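Local coordinates for protein ribulose-bisphosphate carboxylase (Alicyclobacillus acidocaldarius subsp. acidocaldarius, PDB 4NAS) that belongs to the RuBisCO large-chain family, pairing an N-terminal domain built on a beta sheet with a TIM-barrel domain that carries a carboxylated lysine and bound calcium, at residues Ala12-Lys23 / Asp71-Tyr82; Arg293-Ser304 / His329-Ile340. All blocks are in the same frame, centred on the assembly; numbering follows the deposited sequence.

Contact 1: Ala12-Lys23 / Asp71-Tyr82; sequences AVVATYRLRDRK and DGDVVAEIDIAY
Leu19 lays CD2 against Ile78 CD1 at 3.5 Å, on the buried face where Tyr17, Ala76, Ile80 and Tyr82 also stand and helices 26-36 and 91-99 pack. Further along this face the Tyr17 ring turns an edge to Ile80, CE2 lying 4.1 Å from CG1. The two tyrosines lean in from opposite directions until Tyr17 OH and Tyr82 OH are 3.0 Å apart; the settled hydrogen bond of Tyr17 OH is to Val98 O. Beneath them the antiparallel strands are stitched by paired backbone bonds from Val13-Tyr82 to Asp21-Val74.

The opposite face, with Thr16, Arg18, Arg20, Glu77 and Asp79, is more polar. Thr16 OG1 donates to Asp79 OD1 at 2.7 Å, reaching it from above the carboxylate plane; chi1 of -60° swings the hydroxyl beside its own backbone N, alongside the aspartate. Asp79 and Glu77 both have salt bridges to Arg64 on the next strand. Arg18 spreads one guanidinium face over Val75 CG1 and sends NH1 to Glu107. At the far end Arg20, fully extended with chi1 176°, brings NE to Asp73 OD2 in a salt bridge whose modelled length is doubtfully short, while NH2 meets Asp71 OD2 at 2.8 Å, in the guanidinium plane. Arg22 NH2 reaches the other oxygen, Asp73 OD1, at 3.3 Å. Two arginines thus share the Asp73 carboxylate, probably keeping it ionised, in a charge network that ties this end of the pair together.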
loop_
_atom_site.group_PDB
_atom_site.type_symbol
_atom_site.label_atom_id
_atom_site.label_comp_id
_atom_site.label_asym_id
_atom_site.label_seq_id
_atom_site.Cartn_x
_atom_site.Cartn_y
_atom_site.Cartn_z
ATOM N N ALA B 12 8.706 -21.849 -7.831
ATOM C CA ALA B 12 9.120 -20.538 -7.342
ATOM C C ALA B 12 8.406 -19.392 -8.044
ATOM O O ALA B 12 7.961 -19.525 -9.171
ATOM C CB ALA B 12 10.627 -20.375 -7.504
ATOM N N VAL B 13 8.287 -18.266 -7.362
ATOM C CA VAL B 13 7.818 -17.034 -7.983
ATOM C C VAL B 13 8.989 -16.413 -8.716
ATOM O O VAL B 13 10.035 -16.188 -8.111
ATOM C CB VAL B 13 7.340 -16.030 -6.909
ATOM C CG1 VAL B 13 7.074 -14.648 -7.524
ATOM C CG2 VAL B 13 6.109 -16.566 -6.209
ATOM N N VAL B 14 8.838 -16.148 -10.007
ATOM C CA VAL B 14 9.915 -15.490 -10.740
ATOM C C VAL B 14 9.530 -14.037 -11.015
ATOM O O VAL B 14 8.567 -13.750 -11.753
ATOM C CB VAL B 14 10.260 -16.213 -12.055
ATOM C CG1 VAL B 14 11.427 -15.531 -12.730
ATOM C CG2 VAL B 14 10.596 -17.689 -11.772
ATOM N N ALA B 15 10.275 -13.132 -10.397
ATOM C CA ALA B 15 10.065 -11.706 -10.571
ATOM C C ALA B 15 11.093 -11.114 -11.532
ATOM O O ALA B 15 12.271 -11.455 -11.484
ATOM C CB ALA B 15 10.135 -11.000 -9.227
ATOM N N THR B 16 10.620 -10.231 -12.406
ATOM C CA THR B 16 11.457 -9.487 -13.327
ATOM C C THR B 16 11.482 -8.048 -12.880
ATOM O O THR B 16 10.413 -7.437 -12.725
ATOM C CB THR B 16 10.873 -9.518 -14.743
ATOM O OG1 THR B 16 10.794 -10.868 -15.201
ATOM C CG2 THR B 16 11.738 -8.703 -15.711
ATOM N N TYR B 17 12.692 -7.521 -12.663
ATOM C CA TYR B 17 12.899 -6.124 -12.276
ATOM C C TYR B 17 13.581 -5.360 -13.396
ATOM O O TYR B 17 14.422 -5.910 -14.097
ATOM C CB TYR B 17 13.780 -6.022 -11.017
ATOM C CG TYR B 17 13.264 -6.860 -9.885
ATOM C CD1 TYR B 17 12.311 -6.349 -8.989
ATOM C CD2 TYR B 17 13.694 -8.167 -9.720
ATOM C CE1 TYR B 17 11.823 -7.125 -7.967
ATOM C CE2 TYR B 17 13.215 -8.953 -8.690
ATOM C CZ TYR B 17 12.288 -8.435 -7.820
ATOM O OH TYR B 17 11.812 -9.209 -6.790
ATOM N N ARG B 18 13.185 -4.103 -13.568
ATOM C CA ARG B 18 13.899 -3.161 -14.425
ATOM C C ARG B 18 14.656 -2.224 -13.495
ATOM O O ARG B 18 14.053 -1.610 -12.604
ATOM C CB ARG B 18 12.906 -2.315 -15.245
ATOM C CG ARG B 18 13.594 -1.247 -16.129
ATOM C CD ARG B 18 12.670 -0.055 -16.417
ATOM N NE ARG B 18 13.277 0.926 -17.320
ATOM C CZ ARG B 18 13.996 1.981 -16.933
ATOM N NH1 ARG B 18 14.225 2.212 -15.647
ATOM N NH2 ARG B 18 14.493 2.811 -17.839
ATOM N N LEU B 19 15.957 -2.077 -13.704
ATOM C CA LEU B 19 16.767 -1.243 -12.811
ATOM C C LEU B 19 17.935 -0.587 -13.538
ATOM O O LEU B 19 18.354 -1.050 -14.609
ATOM C CB LEU B 19 17.282 -2.064 -11.628
ATOM C CG LEU B 19 18.049 -3.363 -11.932
ATOM C CD1 LEU B 19 19.530 -3.128 -12.170
ATOM C CD2 LEU B 19 17.862 -4.391 -10.829
ATOM N N ARG B 20 18.454 0.487 -12.945
ATOM C CA ARG B 20 19.638 1.167 -13.468
ATOM C C ARG B 20 20.823 0.914 -12.535
ATOM O O ARG B 20 20.682 0.990 -11.317
ATOM C CB ARG B 20 19.372 2.668 -13.600
ATOM C CG ARG B 20 20.568 3.476 -14.048
ATOM C CD ARG B 20 20.196 4.928 -14.282
ATOM N NE ARG B 20 21.354 5.710 -14.710
ATOM C CZ ARG B 20 21.326 6.652 -15.653
ATOM N NH1 ARG B 20 20.195 6.931 -16.287
ATOM N NH2 ARG B 20 22.438 7.307 -15.974
ATOM N N ASP B 21 21.987 0.605 -13.098
ATOM C CA ASP B 21 23.175 0.374 -12.284
ATOM C C ASP B 21 24.397 0.322 -13.181
ATOM O O ASP B 21 24.310 0.639 -14.367
ATOM C CB ASP B 21 23.052 -0.930 -11.498
ATOM C CG ASP B 21 23.778 -0.883 -10.161
ATOM O OD1 ASP B 21 24.876 -0.295 -10.088
ATOM O OD2 ASP B 21 23.242 -1.443 -9.176
ATOM N N ARG B 22 25.537 -0.067 -12.617
ATOM C CA ARG B 22 26.748 -0.244 -13.411
ATOM C C ARG B 22 26.880 -1.701 -13.843
ATOM O O ARG B 22 26.489 -2.616 -13.110
ATOM C CB ARG B 22 27.988 0.212 -12.641
ATOM C CG ARG B 22 27.918 1.655 -12.195
ATOM C CD ARG B 22 29.301 2.247 -11.957
ATOM N NE ARG B 22 30.086 2.358 -13.187
ATOM C CZ ARG B 22 29.864 3.259 -14.140
ATOM N NH1 ARG B 22 30.633 3.287 -15.219
ATOM N NH2 ARG B 22 28.865 4.127 -14.021
ATOM N N LYS B 23 27.425 -1.906 -15.038
ATOM C CA LYS B 23 27.464 -3.229 -15.656
ATOM C C LYS B 23 28.148 -4.310 -14.818
ATOM O O LYS B 23 27.645 -5.434 -14.717
ATOM C CB LYS B 23 28.130 -3.150 -17.028
ATOM C CG LYS B 23 27.160 -3.102 -18.191
ATOM C CD LYS B 23 27.922 -3.226 -19.503
ATOM C CE LYS B 23 28.779 -4.484 -19.520
ATOM N NZ LYS B 23 29.690 -4.526 -20.700
ATOM N N ASP B 71 27.109 7.820 -19.602
ATOM C CA ASP B 71 27.730 8.010 -18.292
ATOM C C ASP B 71 28.157 6.685 -17.644
ATOM O O ASP B 71 28.610 6.665 -16.503
ATOM C CB ASP B 71 26.849 8.850 -17.353
ATOM C CG ASP B 71 25.533 8.177 -17.000
ATOM O OD1 ASP B 71 25.381 6.955 -17.218
ATOM O OD2 ASP B 71 24.646 8.884 -16.473
ATOM N N GLY B 72 27.998 5.585 -18.378
ATOM C CA GLY B 72 28.485 4.289 -17.931
ATOM C C GLY B 72 27.430 3.449 -17.234
ATOM O O GLY B 72 27.650 2.266 -16.958
ATOM N N ASP B 73 26.280 4.053 -16.948
ATOM C CA ASP B 73 25.178 3.318 -16.342
ATOM C C ASP B 73 24.506 2.410 -17.357
ATOM O O ASP B 73 24.491 2.689 -18.560
ATOM C CB ASP B 73 24.128 4.274 -15.770
ATOM C CG ASP B 73 24.508 4.825 -14.413
ATOM O OD1 ASP B 73 25.620 4.534 -13.922
ATOM O OD2 ASP B 73 23.688 5.568 -13.841
ATOM N N VAL B 74 23.925 1.328 -16.856
ATOM C CA VAL B 74 23.174 0.415 -17.689
ATOM C C VAL B 74 21.713 0.375 -17.210
ATOM O O VAL B 74 21.427 0.593 -16.028
ATOM C CB VAL B 74 23.819 -0.993 -17.641
ATOM C CG1 VAL B 74 23.519 -1.697 -16.325
ATOM C CG2 VAL B 74 23.347 -1.826 -18.775
ATOM N N VAL B 75 20.782 0.147 -18.123
ATOM C CA VAL B 75 19.444 -0.248 -17.699
ATOM C C VAL B 75 19.323 -1.721 -18.020
ATOM O O VAL B 75 19.626 -2.152 -19.129
ATOM C CB VAL B 75 18.323 0.557 -18.363
ATOM C CG1 VAL B 75 16.961 -0.063 -18.046
ATOM C CG2 VAL B 75 18.363 1.992 -17.878
ATOM N N ALA B 76 18.922 -2.500 -17.028
ATOM C CA ALA B 76 18.874 -3.936 -17.193
ATOM C C ALA B 76 17.621 -4.537 -16.590
ATOM O O ALA B 76 16.946 -3.918 -15.749
ATOM C CB ALA B 76 20.117 -4.578 -16.585
ATOM N N GLU B 77 17.302 -5.741 -17.049
ATOM C CA GLU B 77 16.290 -6.560 -16.411
ATOM C C GLU B 77 16.986 -7.718 -15.722
ATOM O O GLU B 77 17.950 -8.283 -16.243
ATOM C CB GLU B 77 15.285 -7.096 -17.426
ATOM C CG GLU B 77 14.242 -6.064 -17.834
ATOM C CD GLU B 77 13.187 -6.635 -18.749
ATOM O OE1 GLU B 77 13.247 -7.848 -19.043
ATOM O OE2 GLU B 77 12.299 -5.866 -19.175
ATOM N N ILE B 78 16.512 -8.052 -14.533
ATOM C CA ILE B 78 17.038 -9.186 -13.802
ATOM C C ILE B 78 15.836 -10.022 -13.434
ATOM O O ILE B 78 14.805 -9.460 -13.066
ATOM C CB ILE B 78 17.745 -8.713 -12.537
ATOM C CG1 ILE B 78 19.020 -7.959 -12.910
ATOM C CG2 ILE B 78 18.066 -9.880 -11.631
ATOM C CD1 ILE B 78 19.663 -7.269 -11.747
ATOM N N ASP B 79 15.947 -11.344 -13.571
ATOM C CA ASP B 79 14.894 -12.258 -13.124
ATOM C C ASP B 79 15.392 -13.008 -11.889
ATOM O O ASP B 79 16.479 -13.588 -11.925
ATOM C CB ASP B 79 14.553 -13.294 -14.215
ATOM C CG ASP B 79 14.017 -12.671 -15.504
ATOM O OD1 ASP B 79 13.400 -11.591 -15.471
ATOM O OD2 ASP B 79 14.205 -13.300 -16.568
ATOM N N ILE B 80 14.618 -12.994 -10.803
ATOM C CA ILE B 80 14.980 -13.726 -9.580
ATOM C C ILE B 80 13.889 -14.754 -9.226
ATOM O O ILE B 80 12.691 -14.429 -9.262
ATOM C CB ILE B 80 15.179 -12.773 -8.373
ATOM C CG1 ILE B 80 16.225 -11.692 -8.675
ATOM C CG2 ILE B 80 15.567 -13.551 -7.119
ATOM C CD1 ILE B 80 17.625 -12.247 -8.989
ATOM N N ALA B 81 14.292 -15.988 -8.916
ATOM C CA ALA B 81 13.351 -17.027 -8.487
ATOM C C ALA B 81 13.322 -17.170 -6.958
ATOM O O ALA B 81 14.354 -17.430 -6.338
ATOM C CB ALA B 81 13.691 -18.358 -9.135
ATOM N N TYR B 82 12.141 -16.988 -6.373
ATOM C CA TYR B 82 11.923 -17.110 -4.925
ATOM C C TYR B 82 11.097 -18.351 -4.624
ATOM O O TYR B 82 9.912 -18.404 -4.962
ATOM C CB TYR B 82 11.152 -15.896 -4.380
ATOM C CG TYR B 82 11.847 -14.577 -4.601
ATOM C CD1 TYR B 82 11.684 -13.883 -5.803
ATOM C CD2 TYR B 82 12.661 -14.014 -3.623
ATOM C CE1 TYR B 82 12.311 -12.687 -6.021
ATOM C CE2 TYR B 82 13.285 -12.785 -3.841
ATOM C CZ TYR B 82 13.102 -12.136 -5.050
ATOM O OH TYR B 82 13.701 -10.933 -5.319
#

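Contact 2: Arg293-Ser304 / His329-Ile340; sequences RLAGADIGIFPS and HKPVLPAPSAGI
Ser304 OG donates to Ala338 O at 2.6 Å and also takes a hydrogen bond from Tyr306 N, just beyond its own segment. With chi1 at 76° the hydroxyl sits between the backbone N and the carbonyl carbon, facing segment 329-340, and Ser304 N binds Ser337 O at 2.7 Å, so two bonds from Ser304 hold the ends of the strands together.

At the other end Arg293 stretches from the last turn of its helix, CG trans to the backbone N (chi1 179°), and grips two successive carbonyls: NE to Lys330 O and NH1 to His329 O, both at 2.9 Å. Both bonds are bent, with the donors above the carbonyl planes. NH2 turns back to Ala325 O and His322 O, so the guanidinium fixes the chain that leads into the second strand. Val332 CG2 slides past the arginine's aliphatic part, 3.7 Å from Arg293 CG.

Between these ends the strands run parallel, Gly300 N bonding to Leu333 O and Gly300 O accepting from Ala335 N. Ile299 and Ile301 flank the Ala335 methyl on one face of the sheet, against strand 357-359. On the other, the Phe302 ring takes Pro334 CB at its edge, 3.5 Å from CE1, and has Pro336 CA over its centre. Strand 299-303, helix 313-324 and strand 333-337 make a beta-alpha-beta unit, the repeating element of the TIM-barrel fold.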
loop_
_atom_site.group_PDB
_atom_site.type_symbol
_atom_site.label_atom_id
_atom_site.label_comp_id
_atom_site.label_asym_id
_atom_site.label_seq_id
_atom_site.Cartn_x
_atom_site.Cartn_y
_atom_site.Cartn_z
ATOM N N ARG B 293 -7.345 -9.695 -9.345
ATOM C CA ARG B 293 -8.030 -10.967 -9.582
ATOM C C ARG B 293 -7.736 -11.952 -8.434
ATOM O O ARG B 293 -8.627 -12.656 -7.935
ATOM C CB ARG B 293 -7.644 -11.553 -10.955
ATOM C CG ARG B 293 -8.299 -12.885 -11.282
ATOM C CD ARG B 293 -7.959 -13.287 -12.721
ATOM N NE ARG B 293 -8.738 -14.434 -13.172
ATOM C CZ ARG B 293 -8.561 -15.039 -14.343
ATOM N NH1 ARG B 293 -9.310 -16.087 -14.670
ATOM N NH2 ARG B 293 -7.613 -14.616 -15.166
ATOM N N LEU B 294 -6.494 -11.978 -7.985
ATOM C CA LEU B 294 -6.132 -12.903 -6.907
ATOM C C LEU B 294 -6.859 -12.548 -5.615
ATOM O O LEU B 294 -7.289 -13.425 -4.873
ATOM C CB LEU B 294 -4.630 -12.860 -6.654
ATOM C CG LEU B 294 -3.721 -13.376 -7.777
ATOM C CD1 LEU B 294 -2.216 -13.171 -7.422
ATOM C CD2 LEU B 294 -4.027 -14.828 -8.069
ATOM N N ALA B 295 -6.978 -11.246 -5.363
ATOM C CA ALA B 295 -7.580 -10.735 -4.140
ATOM C C ALA B 295 -9.101 -10.923 -4.125
ATOM O O ALA B 295 -9.704 -10.958 -3.056
ATOM C CB ALA B 295 -7.206 -9.259 -3.946
ATOM N N GLY B 296 -9.723 -11.020 -5.304
ATOM C CA GLY B 296 -11.138 -11.361 -5.380
ATOM C C GLY B 296 -12.075 -10.330 -6.006
ATOM O O GLY B 296 -13.288 -10.405 -5.834
ATOM N N ALA B 297 -11.532 -9.368 -6.740
ATOM C CA ALA B 297 -12.389 -8.383 -7.407
ATOM C C ALA B 297 -13.250 -9.111 -8.440
ATOM O O ALA B 297 -12.764 -9.967 -9.182
ATOM C CB ALA B 297 -11.551 -7.377 -8.087
ATOM N N ASP B 298 -14.534 -8.803 -8.480
ATOM C CA ASP B 298 -15.361 -9.370 -9.538
ATOM C C ASP B 298 -15.447 -8.405 -10.716
ATOM O O ASP B 298 -15.724 -8.805 -11.848
ATOM C CB ASP B 298 -16.750 -9.700 -9.012
ATOM C CG ASP B 298 -16.714 -10.714 -7.902
ATOM O OD1 ASP B 298 -16.523 -11.898 -8.216
ATOM O OD2 ASP B 298 -16.858 -10.321 -6.721
ATOM N N ILE B 299 -15.245 -7.130 -10.419
ATOM C CA ILE B 299 -15.215 -6.083 -11.424
ATOM C C ILE B 299 -14.017 -5.225 -11.116
ATOM O O ILE B 299 -13.806 -4.818 -9.957
ATOM C CB ILE B 299 -16.484 -5.197 -11.380
ATOM C CG1 ILE B 299 -17.744 -6.055 -11.561
ATOM C CG2 ILE B 299 -16.428 -4.139 -12.488
ATOM C CD1 ILE B 299 -19.018 -5.324 -11.217
ATOM N N GLY B 300 -13.230 -4.922 -12.141
ATOM C CA GLY B 300 -12.027 -4.143 -11.917
ATOM C C GLY B 300 -12.046 -2.848 -12.721
ATOM O O GLY B 300 -12.158 -2.877 -13.943
ATOM N N ILE B 301 -11.935 -1.723 -12.018
ATOM C CA ILE B 301 -11.927 -0.392 -12.616
ATOM C C ILE B 301 -10.464 0.022 -12.806
ATOM O O ILE B 301 -9.665 -0.135 -11.896
ATOM C CB ILE B 301 -12.598 0.622 -11.649
ATOM C CG1 ILE B 301 -14.065 0.250 -11.390
ATOM C CG2 ILE B 301 -12.400 2.072 -12.143
ATOM C CD1 ILE B 301 -14.727 1.084 -10.280
ATOM N N PHE B 302 -10.115 0.519 -13.988
ATOM C CA PHE B 302 -8.740 0.928 -14.293
ATOM C C PHE B 302 -8.812 2.033 -15.354
ATOM O O PHE B 302 -9.841 2.158 -16.039
ATOM C CB PHE B 302 -7.888 -0.286 -14.775
ATOM C CG PHE B 302 -8.483 -1.024 -15.951
ATOM C CD1 PHE B 302 -9.398 -2.046 -15.753
ATOM C CD2 PHE B 302 -8.151 -0.668 -17.263
ATOM C CE1 PHE B 302 -9.965 -2.710 -16.838
ATOM C CE2 PHE B 302 -8.719 -1.331 -18.363
ATOM C CZ PHE B 302 -9.634 -2.349 -18.150
ATOM N N PRO B 303 -7.770 2.887 -15.463
ATOM C CA PRO B 303 -7.820 3.986 -16.443
ATOM C C PRO B 303 -7.891 3.469 -17.874
ATOM O O PRO B 303 -7.100 2.572 -18.196
ATOM C CB PRO B 303 -6.480 4.714 -16.213
ATOM C CG PRO B 303 -6.144 4.433 -14.820
ATOM C CD PRO B 303 -6.658 3.060 -14.506
ATOM N N SER B 304 -8.816 3.988 -18.693
ATOM C CA SER B 304 -8.963 3.550 -20.091
ATOM C C SER B 304 -7.876 4.150 -20.973
ATOM O O SER B 304 -7.182 5.081 -20.563
ATOM C CB SER B 304 -10.307 3.974 -20.689
ATOM O OG SER B 304 -10.298 5.373 -21.010
ATOM N N HIS B 329 -8.851 -19.445 -11.110
ATOM C CA HIS B 329 -9.823 -18.474 -10.602
ATOM C C HIS B 329 -10.743 -18.024 -11.735
ATOM O O HIS B 329 -10.379 -18.122 -12.909
ATOM C CB HIS B 329 -9.112 -17.282 -9.959
ATOM C CG HIS B 329 -8.158 -17.673 -8.878
ATOM N ND1 HIS B 329 -8.494 -18.562 -7.877
ATOM C CD2 HIS B 329 -6.866 -17.328 -8.652
ATOM C CE1 HIS B 329 -7.456 -18.740 -7.078
ATOM N NE2 HIS B 329 -6.451 -18.010 -7.530
ATOM N N LYS B 330 -11.931 -17.551 -11.371
ATOM C CA LYS B 330 -12.870 -16.943 -12.305
ATOM C C LYS B 330 -12.287 -15.665 -12.920
ATOM O O LYS B 330 -11.500 -14.954 -12.280
ATOM C CB LYS B 330 -14.187 -16.580 -11.585
ATOM C CG LYS B 330 -14.969 -17.766 -10.973
ATOM C CD LYS B 330 -16.133 -17.223 -10.156
ATOM C CE LYS B 330 -17.201 -18.265 -9.879
ATOM N NZ LYS B 330 -16.695 -19.295 -8.970
ATOM N N PRO B 331 -12.696 -15.353 -14.160
ATOM C CA PRO B 331 -12.303 -14.111 -14.842
ATOM C C PRO B 331 -13.052 -12.898 -14.294
ATOM O O PRO B 331 -14.133 -13.015 -13.707
ATOM C CB PRO B 331 -12.707 -14.379 -16.296
ATOM C CG PRO B 331 -13.865 -15.284 -16.170
ATOM C CD PRO B 331 -13.558 -16.193 -15.018
ATOM N N VAL B 332 -12.462 -11.733 -14.492
ATOM C CA VAL B 332 -12.940 -10.499 -13.891
ATOM C C VAL B 332 -13.481 -9.603 -15.000
ATOM O O VAL B 332 -12.942 -9.605 -16.099
ATOM C CB VAL B 332 -11.793 -9.765 -13.180
ATOM C CG1 VAL B 332 -12.279 -8.445 -12.551
ATOM C CG2 VAL B 332 -11.159 -10.681 -12.141
ATOM N N LEU B 333 -14.538 -8.849 -14.707
ATOM C CA LEU B 333 -15.085 -7.883 -15.658
ATOM C C LEU B 333 -14.268 -6.603 -15.628
ATOM O O LEU B 333 -14.090 -6.012 -14.575
ATOM C CB LEU B 333 -16.547 -7.544 -15.300
ATOM C CG LEU B 333 -17.679 -8.458 -15.762
ATOM C CD1 LEU B 333 -18.946 -8.165 -14.944
ATOM C CD2 LEU B 333 -17.950 -8.239 -17.252
ATOM N N PRO B 334 -13.748 -6.179 -16.780
ATOM C CA PRO B 334 -13.055 -4.888 -16.841
ATOM C C PRO B 334 -14.020 -3.708 -16.932
ATOM O O PRO B 334 -15.026 -3.734 -17.687
ATOM C CB PRO B 334 -12.217 -4.995 -18.118
ATOM C CG PRO B 334 -12.935 -6.004 -18.955
ATOM C CD PRO B 334 -13.611 -6.958 -18.022
ATOM N N ALA B 335 -13.725 -2.676 -16.154
ATOM C CA ALA B 335 -14.532 -1.460 -16.159
ATOM C C ALA B 335 -13.626 -0.243 -16.415
ATOM O O ALA B 335 -13.287 0.501 -15.485
ATOM C CB ALA B 335 -15.258 -1.323 -14.841
ATOM N N PRO B 336 -13.192 -0.069 -17.671
ATOM C CA PRO B 336 -12.230 0.994 -17.964
ATOM C C PRO B 336 -12.890 2.363 -17.821
ATOM O O PRO B 336 -14.056 2.551 -18.200
ATOM C CB PRO B 336 -11.791 0.686 -19.401
ATOM C CG PRO B 336 -12.916 -0.125 -19.981
ATOM C CD PRO B 336 -13.510 -0.888 -18.856
ATOM N N SER B 337 -12.147 3.302 -17.248
ATOM C CA SER B 337 -12.709 4.574 -16.836
ATOM C C SER B 337 -12.102 5.722 -17.646
ATOM O O SER B 337 -10.988 5.592 -18.179
ATOM C CB SER B 337 -12.471 4.793 -15.332
ATOM O OG SER B 337 -11.080 4.936 -15.027
ATOM N N ALA B 338 -12.851 6.826 -17.720
ATOM C CA ALA B 338 -12.480 8.060 -18.442
ATOM C C ALA B 338 -12.661 8.024 -19.965
ATOM O O ALA B 338 -12.253 7.086 -20.639
ATOM C CB ALA B 338 -11.079 8.558 -18.058
ATOM N N GLY B 339 -13.305 9.057 -20.503
ATOM C CA GLY B 339 -13.506 9.123 -21.938
ATOM C C GLY B 339 -14.564 8.150 -22.425
ATOM O O GLY B 339 -14.621 7.825 -23.604
ATOM N N ILE B 340 -15.407 7.680 -21.514
ATOM C CA ILE B 340 -16.449 6.725 -21.863
ATOM C C ILE B 340 -17.740 7.461 -22.260
ATOM O O ILE B 340 -18.435 7.977 -21.400
ATOM C CB ILE B 340 -16.751 5.806 -20.671
ATOM C CG1 ILE B 340 -15.453 5.197 -20.121
ATOM C CG2 ILE B 340 -17.784 4.738 -21.044
ATOM C CD1 ILE B 340 -14.660 4.325 -21.126
#

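Overall arrangement
From the N terminus, strand 12-22 leads into helices 26-36 and 47-54, and the chain returns through strand 59-68 to strand 73-83, where contact 1 closes the first loop. Strand 73-83 thus lies between 59-68 and 12-22 in the mixed sheet. Contact 2 opens much later, in the family's catalytic domain, and closes an excursion about half as long through helix 313-324, joining neighbouring strands of the parallel barrel sheet. The loops are in series and neither crosses the other. The centres of the two contacts are about 29 Å apart and their nearest atoms about 9 Å; each joins strands within its own family region, and the two do not touch.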